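Local coordinates for protein Bd3459 (PDB 5CEC) that is a predatory endopeptidase of Bdellovibrio bacteriovorus, bound by an ankyrin-type immunity protein and probably acting as a serine-type D-Ala-D-Ala peptidase, at residues Lys241-Ser251 with Val331-Thr342. The protein carries 1 engineered substitution. Numbering follows the deposited sequence.
Sequences KTILKRMNNQS and VMAVAAKDKAST. With SO4 (sulfate ion), chain D; SO4 (sulfate ion), chain C.
Lys245 and Asp338 join the middle of helix 240-250 to the edge of the antiparallel sheet in a fold of the penicillin-binding protein and beta-lactamase class, where a short, weakly bonded strand at 333-334 runs beside 354-361. The tight part is buried. Lys245 has CG anti to its backbone N (chi1 -176°) and bends at chi2, which carries NZ along the loop to Met332 O at 2.8 Å, above that carbonyl's plane. NZ also meets Asp338 OD2 at 2.8 Å, on the syn side but 33° out of the carboxylate plane, while Val334 N takes the anti side. Together with Tyr421 OH, which bonds OD1 and also Lys245 NZ, these donors probably fix how the carboxylate is turned. In the last turn, Asn248 ND2 gives Val331 O a nearly straight bond of 2.9 Å, lying in the amide plane, and also reaches Thr77. Nearer the helix start, Val331 lies alongside Leu244, pointing the same way, CB to CB at 4.1 Å.

Around Ala340 and Arg246 the fit is looser. One water links Arg246 NH1, Asn249 ND2 and Ala340 O; NH1 and NH2 grip a sulfate, probably from the crystallisation liquor. Gln250 NE2, bonded to Glu152 O, covers one guanidinium face, Gln250 OE1 bonds Asn252, and Arg246 NE pairs with Glu152. Ser251 OG binds a second sulfate, which Ser70 and Thr358 also hold. Ser70 and Lys73 resemble an SxxK motif, Ser251 an (S/Y)xN and Lys357 a K(T/S)G; this end probably borders the catalytic cleft.

Asn249 belongs to the tight half: OD1 meets Ala333 CB at 3.3 Å, CB meets Ala340 O at 3.4 Å, and Asn249 O accepts Thr342 N at 3.0 Å plus a CA-H...O contact from Ser341 CA at 3.2 Å.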
loop_
_atom_site.group_PDB
_atom_site.type_symbol
_atom_site.label_atom_id
_atom_site.label_comp_id
_atom_site.label_asym_id
_atom_site.label_seq_id
_atom_site.Cartn_x
_atom_site.Cartn_y
_atom_site.Cartn_z
ATOM N N LYS A 241 4.446 11.119 -11.282
ATOM C CA LYS A 241 3.616 9.935 -11.508
ATOM C C LYS A 241 4.245 8.685 -10.852
ATOM O O LYS A 241 3.528 7.836 -10.351
ATOM C CB LYS A 241 3.339 9.713 -13.006
ATOM C CG LYS A 241 4.590 9.431 -13.830
ATOM C CD LYS A 241 4.405 9.275 -15.322
ATOM C CE LYS A 241 5.762 8.983 -15.933
ATOM N NZ LYS A 241 5.716 8.551 -17.345
ATOM N N THR A 242 5.569 8.556 -10.961
ATOM C CA THR A 242 6.302 7.427 -10.387
ATOM C C THR A 242 6.246 7.446 -8.846
ATOM O O THR A 242 6.077 6.409 -8.187
ATOM C CB THR A 242 7.744 7.417 -10.884
ATOM O OG1 THR A 242 7.723 7.396 -12.308
ATOM C CG2 THR A 242 8.555 6.265 -10.311
ATOM N N ILE A 243 6.473 8.615 -8.290
ATOM C CA ILE A 243 6.387 8.801 -6.832
ATOM C C ILE A 243 4.988 8.417 -6.334
ATOM O O ILE A 243 4.822 7.718 -5.319
ATOM C CB ILE A 243 6.754 10.251 -6.437
ATOM C CG1 ILE A 243 8.230 10.510 -6.784
ATOM C CG2 ILE A 243 6.443 10.508 -4.939
ATOM C CD1 ILE A 243 8.600 11.971 -6.679
ATOM N N LEU A 244 3.979 8.885 -7.062
ATOM C CA LEU A 244 2.583 8.558 -6.743
ATOM C C LEU A 244 2.289 7.064 -6.876
ATOM O O LEU A 244 1.653 6.465 -6.010
ATOM C CB LEU A 244 1.615 9.368 -7.614
ATOM C CG LEU A 244 1.651 10.870 -7.359
ATOM C CD1 LEU A 244 0.936 11.595 -8.474
ATOM C CD2 LEU A 244 1.054 11.275 -6.029
ATOM N N LYS A 245 2.806 6.456 -7.950
ATOM C CA LYS A 245 2.654 5.008 -8.132
ATOM C C LYS A 245 3.238 4.250 -6.934
ATOM O O LYS A 245 2.593 3.334 -6.398
ATOM C CB LYS A 245 3.336 4.547 -9.421
ATOM C CG LYS A 245 3.158 3.084 -9.762
ATOM C CD LYS A 245 1.830 2.766 -10.383
ATOM C CE LYS A 245 1.661 1.259 -10.552
ATOM N NZ LYS A 245 0.420 0.870 -11.273
ATOM N N ARG A 246 4.457 4.620 -6.528
ATOM C CA ARG A 246 5.074 3.965 -5.360
ATOM C C ARG A 246 4.179 4.159 -4.123
ATOM O O ARG A 246 3.882 3.204 -3.396
ATOM C CB ARG A 246 6.453 4.521 -5.115
ATOM C CG ARG A 246 7.206 3.872 -3.978
ATOM C CD ARG A 246 7.423 2.384 -4.176
ATOM N NE ARG A 246 8.472 1.877 -3.298
ATOM C CZ ARG A 246 8.692 0.591 -3.054
ATOM N NH1 ARG A 246 7.871 -0.367 -3.488
ATOM N NH2 ARG A 246 9.730 0.274 -2.319
ATOM N N MET A 247 3.731 5.406 -3.916
ATOM C CA MET A 247 2.883 5.710 -2.750
ATOM C C MET A 247 1.624 4.855 -2.732
ATOM O O MET A 247 1.234 4.322 -1.682
ATOM C CB MET A 247 2.517 7.179 -2.787
ATOM C CG MET A 247 1.564 7.589 -1.683
ATOM S SD MET A 247 1.022 9.316 -1.817
ATOM C CE MET A 247 -0.089 9.234 -3.187
ATOM N N ASN A 248 0.947 4.792 -3.873
ATOM C CA ASN A 248 -0.332 4.104 -3.959
ATOM C C ASN A 248 -0.197 2.582 -4.078
ATOM O O ASN A 248 -1.171 1.868 -3.853
ATOM C CB ASN A 248 -1.186 4.694 -5.075
ATOM C CG ASN A 248 -1.684 6.069 -4.734
ATOM O OD1 ASN A 248 -1.977 6.345 -3.557
ATOM N ND2 ASN A 248 -1.761 6.947 -5.735
ATOM N N ASN A 249 1.006 2.085 -4.387
ATOM C CA ASN A 249 1.250 0.640 -4.337
ATOM C C ASN A 249 1.414 0.212 -2.865
ATOM O O ASN A 249 0.785 -0.774 -2.429
ATOM C CB ASN A 249 2.536 0.247 -5.085
ATOM C CG ASN A 249 2.358 0.054 -6.573
ATOM O OD1 ASN A 249 1.260 0.055 -7.100
ATOM N ND2 ASN A 249 3.488 -0.107 -7.266
ATOM N N GLN A 250 2.243 0.966 -2.143
ATOM C CA GLN A 250 2.604 0.626 -0.758
ATOM C C GLN A 250 1.547 1.069 0.243
ATOM O O GLN A 250 1.486 0.537 1.333
ATOM C CB GLN A 250 3.891 1.341 -0.375
ATOM C CG GLN A 250 5.128 0.941 -1.138
ATOM C CD GLN A 250 6.323 1.571 -0.506
ATOM O OE1 GLN A 250 6.394 2.795 -0.339
ATOM N NE2 GLN A 250 7.289 0.748 -0.139
ATOM N N SER A 251 0.771 2.098 -0.100
ATOM C CA SER A 251 -0.023 2.881 0.846
ATOM C C SER A 251 0.925 3.658 1.780
ATOM O O SER A 251 0.835 3.611 3.002
ATOM C CB SER A 251 -1.017 2.049 1.619
ATOM O OG SER A 251 -2.042 2.921 2.088
ATOM N N VAL A 331 -0.635 5.866 -11.845
ATOM C CA VAL A 331 -0.476 6.381 -10.493
ATOM C C VAL A 331 -1.114 5.536 -9.383
ATOM O O VAL A 331 -0.889 5.825 -8.217
ATOM C CB VAL A 331 -0.972 7.839 -10.357
ATOM C CG1 VAL A 331 -0.216 8.760 -11.316
ATOM C CG2 VAL A 331 -2.474 7.944 -10.551
ATOM N N MET A 332 -1.872 4.515 -9.745
ATOM C CA MET A 332 -2.586 3.649 -8.794
ATOM C C MET A 332 -2.376 2.200 -9.169
ATOM O O MET A 332 -2.005 1.882 -10.309
ATOM C CB MET A 332 -4.096 3.904 -8.788
ATOM C CG MET A 332 -4.479 5.186 -8.102
ATOM S SD MET A 332 -6.188 5.677 -8.389
ATOM C CE MET A 332 -6.996 4.334 -7.542
ATOM N N ALA A 333 -2.496 1.324 -8.167
ATOM C CA ALA A 333 -2.121 -0.080 -8.305
ATOM C C ALA A 333 -3.156 -0.857 -9.108
ATOM O O ALA A 333 -4.357 -0.599 -9.016
ATOM C CB ALA A 333 -1.984 -0.695 -6.937
ATOM N N VAL A 334 -2.686 -1.853 -9.839
ATOM C CA VAL A 334 -3.505 -2.725 -10.673
ATOM C C VAL A 334 -3.585 -4.107 -10.021
ATOM O O VAL A 334 -2.556 -4.766 -9.737
ATOM C CB VAL A 334 -2.956 -2.829 -12.104
ATOM C CG1 VAL A 334 -3.838 -3.733 -12.942
ATOM C CG2 VAL A 334 -2.877 -1.444 -12.725
ATOM N N ALA A 335 -4.820 -4.517 -9.754
ATOM C CA ALA A 335 -5.076 -5.788 -9.084
ATOM C C ALA A 335 -4.375 -6.946 -9.799
ATOM O O ALA A 335 -4.499 -7.097 -11.039
ATOM C CB ALA A 335 -6.551 -6.076 -9.052
ATOM N N ALA A 336 -3.635 -7.736 -9.025
ATOM C CA ALA A 336 -2.900 -8.925 -9.469
ATOM C C ALA A 336 -1.702 -8.678 -10.358
ATOM O O ALA A 336 -0.919 -9.574 -10.551
ATOM C CB ALA A 336 -3.829 -9.971 -10.076
ATOM N N LYS A 337 -1.585 -7.503 -10.938
ATOM C CA LYS A 337 -0.458 -7.181 -11.816
ATOM C C LYS A 337 0.664 -6.485 -11.054
ATOM O O LYS A 337 1.826 -6.736 -11.309
ATOM C CB LYS A 337 -0.941 -6.278 -12.955
ATOM C CG LYS A 337 -2.020 -6.928 -13.804
ATOM C CD LYS A 337 -1.422 -7.888 -14.818
ATOM C CE LYS A 337 -0.870 -7.122 -16.032
ATOM N NZ LYS A 337 -0.663 -8.001 -17.220
ATOM N N ASP A 338 0.310 -5.550 -10.161
ATOM C CA ASP A 338 1.294 -4.893 -9.299
ATOM C C ASP A 338 1.481 -5.772 -8.071
ATOM O O ASP A 338 0.781 -5.661 -7.062
ATOM C CB ASP A 338 0.881 -3.456 -8.973
ATOM C CG ASP A 338 0.971 -2.562 -10.184
ATOM O OD1 ASP A 338 2.021 -2.674 -10.900
ATOM O OD2 ASP A 338 0.052 -1.774 -10.425
ATOM N N LYS A 339 2.404 -6.713 -8.193
ATOM C CA LYS A 339 2.607 -7.704 -7.159
ATOM C C LYS A 339 3.094 -7.053 -5.853
ATOM O O LYS A 339 2.781 -7.560 -4.748
ATOM C CB LYS A 339 3.574 -8.781 -7.657
ATOM C CG LYS A 339 3.093 -9.520 -8.890
ATOM C CD LYS A 339 1.720 -10.107 -8.679
ATOM C CE LYS A 339 1.395 -11.244 -9.629
ATOM N NZ LYS A 339 0.051 -11.802 -9.281
ATOM N N ALA A 340 3.852 -5.963 -5.991
ATOM C CA ALA A 340 4.430 -5.191 -4.884
ATOM C C ALA A 340 3.484 -4.054 -4.525
ATOM O O ALA A 340 3.873 -2.835 -4.424
ATOM C CB ALA A 340 5.823 -4.670 -5.208
ATOM N N SER A 341 2.222 -4.467 -4.358
ATOM C CA SER A 341 1.176 -3.540 -3.936
ATOM C C SER A 341 0.177 -4.221 -3.033
ATOM O O SER A 341 0.066 -5.436 -2.961
ATOM C CB SER A 341 0.432 -2.931 -5.134
ATOM O OG SER A 341 -0.553 -3.811 -5.616
ATOM N N THR A 342 -0.651 -3.390 -2.404
ATOM C CA THR A 342 -1.693 -3.928 -1.507
ATOM C C THR A 342 -2.815 -4.650 -2.257
ATOM O O THR A 342 -3.668 -5.283 -1.633
ATOM C CB THR A 342 -2.305 -2.845 -0.627
ATOM O OG1 THR A 342 -3.030 -1.914 -1.441
ATOM C CG2 THR A 342 -1.269 -2.105 0.204
HETATM S S SO4 D . 9.614 -3.473 -2.049
HETATM O O1 SO4 D . 10.055 -4.881 -2.188
HETATM O O2 SO4 D . 8.398 -3.237 -2.867
HETATM O O3 SO4 D . 10.683 -2.504 -2.384
HETATM O O4 SO4 D . 9.190 -3.273 -0.634
HETATM S S SO4 C . -3.752 0.099 3.421
HETATM O O1 SO4 C . -2.679 -0.901 3.704
HETATM O O2 SO4 C . -5.071 -0.329 3.910
HETATM O O3 SO4 C . -3.287 1.453 3.995
HETATM O O4 SO4 C . -3.815 0.348 1.972
HETATM O O HOH W 1 5.798 -0.744 -5.410
HETATM O O HOH W 2 -3.437 2.157 -5.581
HETATM O O HOH W 3 -2.613 0.662 -1.905
HETATM O O HOH W 4 4.203 -1.442 -9.794
#